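Endoglucanase (Ruminococcus champanellensis, PDB 6WQV) probably hydrolyses internal beta-glycosidic bonds of cellulose and, as a broad-specificity GH5_4 endoglucanase, of related plant polysaccharides such as xylan. Local coordinates at residues A[258-271]-A[302-316]. Sequence-based numbering, arbitrary orientation.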
loop_
_atom_site.group_PDB
_atom_site.type_symbol
_atom_site.label_atom_id
_atom_site.label_comp_id
_atom_site.label_asym_id
_atom_site.label_seq_id
_atom_site.Cartn_x
_atom_site.Cartn_y
_atom_site.Cartn_z
ATOM N N PHE A 258 19.385 -13.871 -9.422
ATOM C CA PHE A 258 18.220 -13.925 -10.299
ATOM C C PHE A 258 18.747 -13.989 -11.723
ATOM O O PHE A 258 19.576 -13.159 -12.114
ATOM C CB PHE A 258 17.319 -12.702 -10.132
ATOM C CG PHE A 258 16.059 -12.769 -10.959
ATOM C CD1 PHE A 258 16.077 -12.383 -12.287
ATOM C CD2 PHE A 258 14.866 -13.215 -10.413
ATOM C CE1 PHE A 258 14.935 -12.447 -13.063
ATOM C CE2 PHE A 258 13.711 -13.273 -11.187
ATOM C CZ PHE A 258 13.747 -12.885 -12.510
ATOM N N THR A 259 18.285 -14.967 -12.495
ATOM C CA THR A 259 18.854 -15.227 -13.808
ATOM C C THR A 259 17.742 -15.357 -14.843
ATOM O O THR A 259 16.553 -15.338 -14.520
ATOM C CB THR A 259 19.695 -16.512 -13.801
ATOM O OG1 THR A 259 18.823 -17.648 -13.731
ATOM C CG2 THR A 259 20.659 -16.545 -12.625
ATOM N N GLN A 260 18.150 -15.501 -16.108
ATOM C CA GLN A 260 17.195 -15.768 -17.182
ATOM C C GLN A 260 16.244 -16.894 -16.802
ATOM O O GLN A 260 15.049 -16.853 -17.130
ATOM C CB GLN A 260 17.956 -16.132 -18.462
ATOM C CG GLN A 260 17.124 -16.841 -19.518
ATOM C CD GLN A 260 16.155 -15.905 -20.199
ATOM O OE1 GLN A 260 16.414 -14.709 -20.310
ATOM N NE2 GLN A 260 15.023 -16.437 -20.646
ATOM N N SER A 261 16.761 -17.909 -16.112
ATOM C CA SER A 261 15.956 -19.073 -15.767
ATOM C C SER A 261 14.794 -18.728 -14.842
ATOM O O SER A 261 13.795 -19.456 -14.831
ATOM C CB SER A 261 16.848 -20.126 -15.108
ATOM O OG SER A 261 17.957 -20.451 -15.926
ATOM N N ASP A 262 14.892 -17.641 -14.074
ATOM C CA ASP A 262 13.855 -17.253 -13.124
ATOM C C ASP A 262 12.743 -16.419 -13.740
ATOM O O ASP A 262 11.725 -16.176 -13.077
ATOM C CB ASP A 262 14.482 -16.459 -11.976
ATOM C CG ASP A 262 15.449 -17.286 -11.178
ATOM O OD1 ASP A 262 15.061 -18.400 -10.779
ATOM O OD2 ASP A 262 16.602 -16.851 -10.985
ATOM N N ILE A 263 12.907 -15.970 -14.983
ATOM C CA ILE A 263 11.889 -15.129 -15.596
ATOM C C ILE A 263 10.570 -15.888 -15.707
ATOM O O ILE A 263 9.494 -15.314 -15.500
ATOM C CB ILE A 263 12.384 -14.593 -16.954
ATOM C CG1 ILE A 263 13.594 -13.675 -16.745
ATOM C CG2 ILE A 263 11.268 -13.844 -17.652
ATOM C CD1 ILE A 263 14.293 -13.247 -18.030
ATOM N N SER A 264 10.637 -17.187 -16.001
ATOM C CA SER A 264 9.416 -17.959 -16.226
ATOM C C SER A 264 8.570 -18.058 -14.960
ATOM O O SER A 264 7.335 -18.034 -15.029
ATOM C CB SER A 264 9.755 -19.355 -16.754
ATOM O OG SER A 264 10.592 -20.066 -15.857
ATOM N N GLN A 265 9.209 -18.181 -13.794
ATOM C CA GLN A 265 8.444 -18.251 -12.554
ATOM C C GLN A 265 7.816 -16.902 -12.242
ATOM O O GLN A 265 6.695 -16.837 -11.725
ATOM C CB GLN A 265 9.324 -18.731 -11.400
ATOM C CG GLN A 265 8.552 -18.940 -10.097
ATOM C CD GLN A 265 7.263 -19.735 -10.276
ATOM O OE1 GLN A 265 7.248 -20.791 -10.910
ATOM N NE2 GLN A 265 6.170 -19.216 -9.724
ATOM N N LEU A 266 8.508 -15.817 -12.589
ATOM C CA LEU A 266 7.953 -14.480 -12.425
ATOM C C LEU A 266 6.776 -14.253 -13.363
ATOM O O LEU A 266 5.761 -13.662 -12.968
ATOM C CB LEU A 266 9.059 -13.474 -12.698
ATOM C CG LEU A 266 8.767 -12.009 -12.401
ATOM C CD1 LEU A 266 8.257 -11.847 -10.985
ATOM C CD2 LEU A 266 10.035 -11.205 -12.634
ATOM N N GLN A 267 6.882 -14.726 -14.606
ATOM C CA GLN A 267 5.749 -14.638 -15.519
ATOM C C GLN A 267 4.540 -15.367 -14.949
ATOM O O GLN A 267 3.413 -14.860 -15.014
ATOM C CB GLN A 267 6.137 -15.202 -16.884
ATOM C CG GLN A 267 5.023 -15.174 -17.920
ATOM C CD GLN A 267 4.104 -16.378 -17.841
ATOM O OE1 GLN A 267 4.528 -17.479 -17.482
ATOM N NE2 GLN A 267 2.838 -16.182 -18.191
ATOM N N TRP A 268 4.757 -16.551 -14.374
ATOM C CA TRP A 268 3.640 -17.310 -13.818
ATOM C C TRP A 268 2.999 -16.553 -12.666
ATOM O O TRP A 268 1.770 -16.442 -12.586
ATOM C CB TRP A 268 4.125 -18.675 -13.339
ATOM C CG TRP A 268 3.019 -19.541 -12.817
ATOM C CD1 TRP A 268 2.269 -20.424 -13.539
ATOM C CD2 TRP A 268 2.526 -19.603 -11.470
ATOM N NE1 TRP A 268 1.343 -21.034 -12.729
ATOM C CE2 TRP A 268 1.480 -20.549 -11.454
ATOM C CE3 TRP A 268 2.865 -18.954 -10.278
ATOM C CZ2 TRP A 268 0.771 -20.862 -10.294
ATOM C CZ3 TRP A 268 2.161 -19.270 -9.126
ATOM C CH2 TRP A 268 1.127 -20.213 -9.144
ATOM N N THR A 269 3.821 -16.024 -11.759
ATOM C CA THR A 269 3.301 -15.315 -10.595
ATOM C C THR A 269 2.472 -14.108 -11.007
ATOM O O THR A 269 1.369 -13.895 -10.491
ATOM C CB THR A 269 4.474 -14.912 -9.698
ATOM O OG1 THR A 269 5.093 -16.101 -9.188
ATOM C CG2 THR A 269 4.006 -14.026 -8.557
ATOM N N LEU A 270 2.982 -13.301 -11.940
ATOM C CA LEU A 270 2.255 -12.102 -12.341
ATOM C C LEU A 270 1.019 -12.458 -13.154
ATOM O O LEU A 270 -0.029 -11.816 -13.012
ATOM C CB LEU A 270 3.189 -11.148 -13.089
ATOM C CG LEU A 270 4.332 -10.630 -12.213
ATOM C CD1 LEU A 270 5.327 -9.808 -13.015
ATOM C CD2 LEU A 270 3.811 -9.798 -11.039
ATOM N N GLN A 271 1.114 -13.491 -13.994
ATOM C CA GLN A 271 -0.054 -13.967 -14.728
ATOM C C GLN A 271 -1.161 -14.416 -13.782
ATOM O O GLN A 271 -2.346 -14.256 -14.095
ATOM C CB GLN A 271 0.355 -15.117 -15.651
ATOM C CG GLN A 271 -0.767 -15.719 -16.468
ATOM C CD GLN A 271 -0.289 -16.858 -17.363
ATOM O OE1 GLN A 271 -0.271 -16.729 -18.588
ATOM N NE2 GLN A 271 0.103 -17.974 -16.754
ATOM N N LEU A 302 18.278 -7.256 -13.755
ATOM C CA LEU A 302 17.588 -8.211 -14.613
ATOM C C LEU A 302 16.194 -8.502 -14.081
ATOM O O LEU A 302 15.213 -8.526 -14.838
ATOM C CB LEU A 302 18.414 -9.491 -14.705
ATOM C CG LEU A 302 17.862 -10.613 -15.579
ATOM C CD1 LEU A 302 17.818 -10.164 -17.025
ATOM C CD2 LEU A 302 18.687 -11.878 -15.430
ATOM N N TRP A 303 16.087 -8.735 -12.771
ATOM C CA TRP A 303 14.787 -8.938 -12.139
ATOM C C TRP A 303 13.877 -7.738 -12.365
ATOM O O TRP A 303 12.712 -7.893 -12.754
ATOM C CB TRP A 303 14.999 -9.203 -10.642
ATOM C CG TRP A 303 13.763 -9.099 -9.819
ATOM C CD1 TRP A 303 12.861 -10.089 -9.557
ATOM C CD2 TRP A 303 13.284 -7.931 -9.148
ATOM N NE1 TRP A 303 11.845 -9.605 -8.759
ATOM C CE2 TRP A 303 12.086 -8.283 -8.495
ATOM C CE3 TRP A 303 13.758 -6.621 -9.035
ATOM C CZ2 TRP A 303 11.350 -7.366 -7.740
ATOM C CZ3 TRP A 303 13.025 -5.711 -8.290
ATOM C CH2 TRP A 303 11.833 -6.087 -7.661
ATOM N N GLY A 304 14.395 -6.529 -12.150
ATOM C CA GLY A 304 13.551 -5.349 -12.216
ATOM C C GLY A 304 13.058 -5.042 -13.616
ATOM O O GLY A 304 11.891 -4.668 -13.800
ATOM N N GLU A 305 13.932 -5.169 -14.619
ATOM C CA GLU A 305 13.491 -4.969 -15.993
ATOM C C GLU A 305 12.349 -5.918 -16.330
ATOM O O GLU A 305 11.342 -5.516 -16.922
ATOM C CB GLU A 305 14.638 -5.221 -16.973
ATOM C CG GLU A 305 15.852 -4.332 -16.841
ATOM C CD GLU A 305 16.937 -4.700 -17.846
ATOM O OE1 GLU A 305 17.139 -5.909 -18.099
ATOM O OE2 GLU A 305 17.580 -3.777 -18.386
ATOM N N ASN A 306 12.489 -7.186 -15.949
ATOM C CA ASN A 306 11.489 -8.177 -16.327
ATOM C C ASN A 306 10.215 -8.033 -15.505
ATOM O O ASN A 306 9.116 -8.231 -16.034
ATOM C CB ASN A 306 12.083 -9.574 -16.210
ATOM C CG ASN A 306 12.949 -9.918 -17.387
ATOM O OD1 ASN A 306 12.442 -10.248 -18.459
ATOM N ND2 ASN A 306 14.265 -9.812 -17.215
ATOM N N TYR A 307 10.333 -7.697 -14.218
ATOM C CA TYR A 307 9.139 -7.496 -13.396
ATOM C C TYR A 307 8.230 -6.438 -14.021
ATOM O O TYR A 307 7.039 -6.683 -14.260
ATOM C CB TYR A 307 9.548 -7.121 -11.964
ATOM C CG TYR A 307 8.445 -7.275 -10.921
ATOM C CD1 TYR A 307 7.317 -6.477 -10.970
ATOM C CD2 TYR A 307 8.544 -8.212 -9.904
ATOM C CE1 TYR A 307 6.316 -6.610 -10.039
ATOM C CE2 TYR A 307 7.544 -8.353 -8.967
ATOM C CZ TYR A 307 6.432 -7.550 -9.044
ATOM O OH TYR A 307 5.425 -7.662 -8.119
ATOM N N LEU A 308 8.780 -5.261 -14.330
ATOM C CA LEU A 308 7.960 -4.185 -14.873
ATOM C C LEU A 308 7.470 -4.508 -16.279
ATOM O O LEU A 308 6.330 -4.170 -16.634
ATOM C CB LEU A 308 8.730 -2.868 -14.854
ATOM C CG LEU A 308 8.713 -2.072 -13.556
ATOM C CD1 LEU A 308 7.304 -1.574 -13.216
ATOM C CD2 LEU A 308 9.263 -2.863 -12.390
ATOM N N ARG A 309 8.309 -5.152 -17.101
ATOM C CA ARG A 309 7.890 -5.520 -18.450
ATOM C C ARG A 309 6.711 -6.480 -18.400
ATOM O O ARG A 309 5.708 -6.293 -19.101
ATOM C CB ARG A 309 9.056 -6.147 -19.229
ATOM C CG ARG A 309 8.720 -6.578 -20.668
ATOM C CD ARG A 309 9.844 -7.352 -21.380
ATOM N NE ARG A 309 10.239 -8.536 -20.625
ATOM C CZ ARG A 309 9.564 -9.678 -20.630
ATOM N NH1 ARG A 309 8.464 -9.797 -21.361
ATOM N NH2 ARG A 309 9.990 -10.701 -19.900
ATOM N N ILE A 310 6.816 -7.516 -17.572
ATOM C CA ILE A 310 5.740 -8.498 -17.487
ATOM C C ILE A 310 4.490 -7.873 -16.875
ATOM O O ILE A 310 3.374 -8.074 -17.377
ATOM C CB ILE A 310 6.210 -9.741 -16.711
ATOM C CG1 ILE A 310 7.344 -10.448 -17.456
ATOM C CG2 ILE A 310 5.052 -10.705 -16.525
ATOM C CD1 ILE A 310 8.084 -11.480 -16.611
ATOM N N ALA A 311 4.645 -7.108 -15.792
ATOM C CA ALA A 311 3.486 -6.473 -15.173
ATOM C C ALA A 311 2.759 -5.585 -16.177
ATOM O O ALA A 311 1.533 -5.656 -16.309
ATOM C CB ALA A 311 3.903 -5.693 -13.923
ATOM N N LYS A 312 3.502 -4.765 -16.924
ATOM C CA LYS A 312 2.870 -3.910 -17.929
ATOM C C LYS A 312 2.179 -4.733 -19.011
ATOM O O LYS A 312 1.132 -4.323 -19.529
ATOM C CB LYS A 312 3.893 -2.950 -18.540
ATOM C CG LYS A 312 3.311 -1.931 -19.491
ATOM C CD LYS A 312 4.376 -0.983 -20.022
ATOM C CE LYS A 312 3.792 -0.027 -21.037
ATOM N NZ LYS A 312 4.855 0.760 -21.714
ATOM N N SER A 313 2.731 -5.902 -19.350
ATOM C CA SER A 313 2.126 -6.735 -20.384
ATOM C C SER A 313 0.782 -7.299 -19.941
ATOM O O SER A 313 -0.020 -7.692 -20.792
ATOM C CB SER A 313 3.076 -7.864 -20.809
ATOM O OG SER A 313 3.064 -8.961 -19.913
ATOM N N TYR A 314 0.527 -7.345 -18.630
ATOM C CA TYR A 314 -0.775 -7.721 -18.083
ATOM C C TYR A 314 -1.570 -6.506 -17.620
ATOM O O TYR A 314 -2.588 -6.661 -16.937
ATOM C CB TYR A 314 -0.620 -8.729 -16.929
ATOM C CG TYR A 314 -0.114 -10.080 -17.388
ATOM C CD1 TYR A 314 -0.842 -10.848 -18.287
ATOM C CD2 TYR A 314 1.105 -10.574 -16.936
ATOM C CE1 TYR A 314 -0.370 -12.078 -18.728
ATOM C CE2 TYR A 314 1.584 -11.808 -17.371
ATOM C CZ TYR A 314 0.840 -12.550 -18.259
ATOM O OH TYR A 314 1.281 -13.780 -18.706
ATOM N N ASN A 315 -1.119 -5.298 -17.963
ATOM C CA ASN A 315 -1.783 -4.051 -17.574
ATOM C C ASN A 315 -1.918 -3.922 -16.053
ATOM O O ASN A 315 -2.953 -3.489 -15.542
ATOM C CB ASN A 315 -3.132 -3.871 -18.277
ATOM C CG ASN A 315 -3.583 -2.412 -18.327
ATOM O OD1 ASN A 315 -2.761 -1.494 -18.331
ATOM N ND2 ASN A 315 -4.894 -2.199 -18.367
ATOM N N ILE A 316 -0.853 -4.255 -15.326
ATOM C CA ILE A 316 -0.829 -4.168 -13.867
ATOM C C ILE A 316 0.208 -3.123 -13.462
ATOM O O ILE A 316 1.404 -3.306 -13.713
ATOM C CB ILE A 316 -0.505 -5.511 -13.205
ATOM C CG1 ILE A 316 -1.550 -6.560 -13.576
ATOM C CG2 ILE A 316 -0.453 -5.336 -11.692
ATOM C CD1 ILE A 316 -1.196 -7.954 -13.131
HETATM O O HOH W 1 0.050 -14.759 -20.877
#
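With CG trans to the backbone N (chi1 -176°), the Phe258 side chain lies against Trp303, whose own CG is likewise trans, and the two meet as a T-shaped pair. The indole edge points at the phenyl face with planes at 82°, while Trp303 CB adds a CH-pi contact 3.8 Å from the phenyl centroid; two flat rings suit this buried corner, and the indole's polar atom, NE1, is hydrogen-bonded to Ser244 O. Branched aliphatics fill the middle by knobs-into-holes packing: Leu266 enters the hole formed by Trp303, Asn306, Tyr307 and Ile310, and Ile310 returns among Ile263, Leu266, Gln267 and Leu270. Ile263 lays CD1 across the buried Asn306 amide, which has a bond at each polar atom: ND2 donates to Leu302 O at 2.9 Å, and OD1 receives Arg309 NH2 in the carbonyl plane. Shortening Asn306 to an alanine is likely to leave Arg309 without this acceptor and a gap beside Ile263. Tyrosine suits the partly exposed far end: Gln271 CA covers one face of Tyr314, while Gln267 NE2 donates to Tyr314 OH at 2.9 Å and a water joins that hydroxyl to Gln271 OE1. Segments 263-271 and 302-313, axes crossing at -37° and 9.7 Å apart, belong to successive outer helices of the TIM barrel, before and after strand 284-289; Leu270 and Tyr307 rest on its Ile286, and Trp303 reaches Trp320 of strand 318-322.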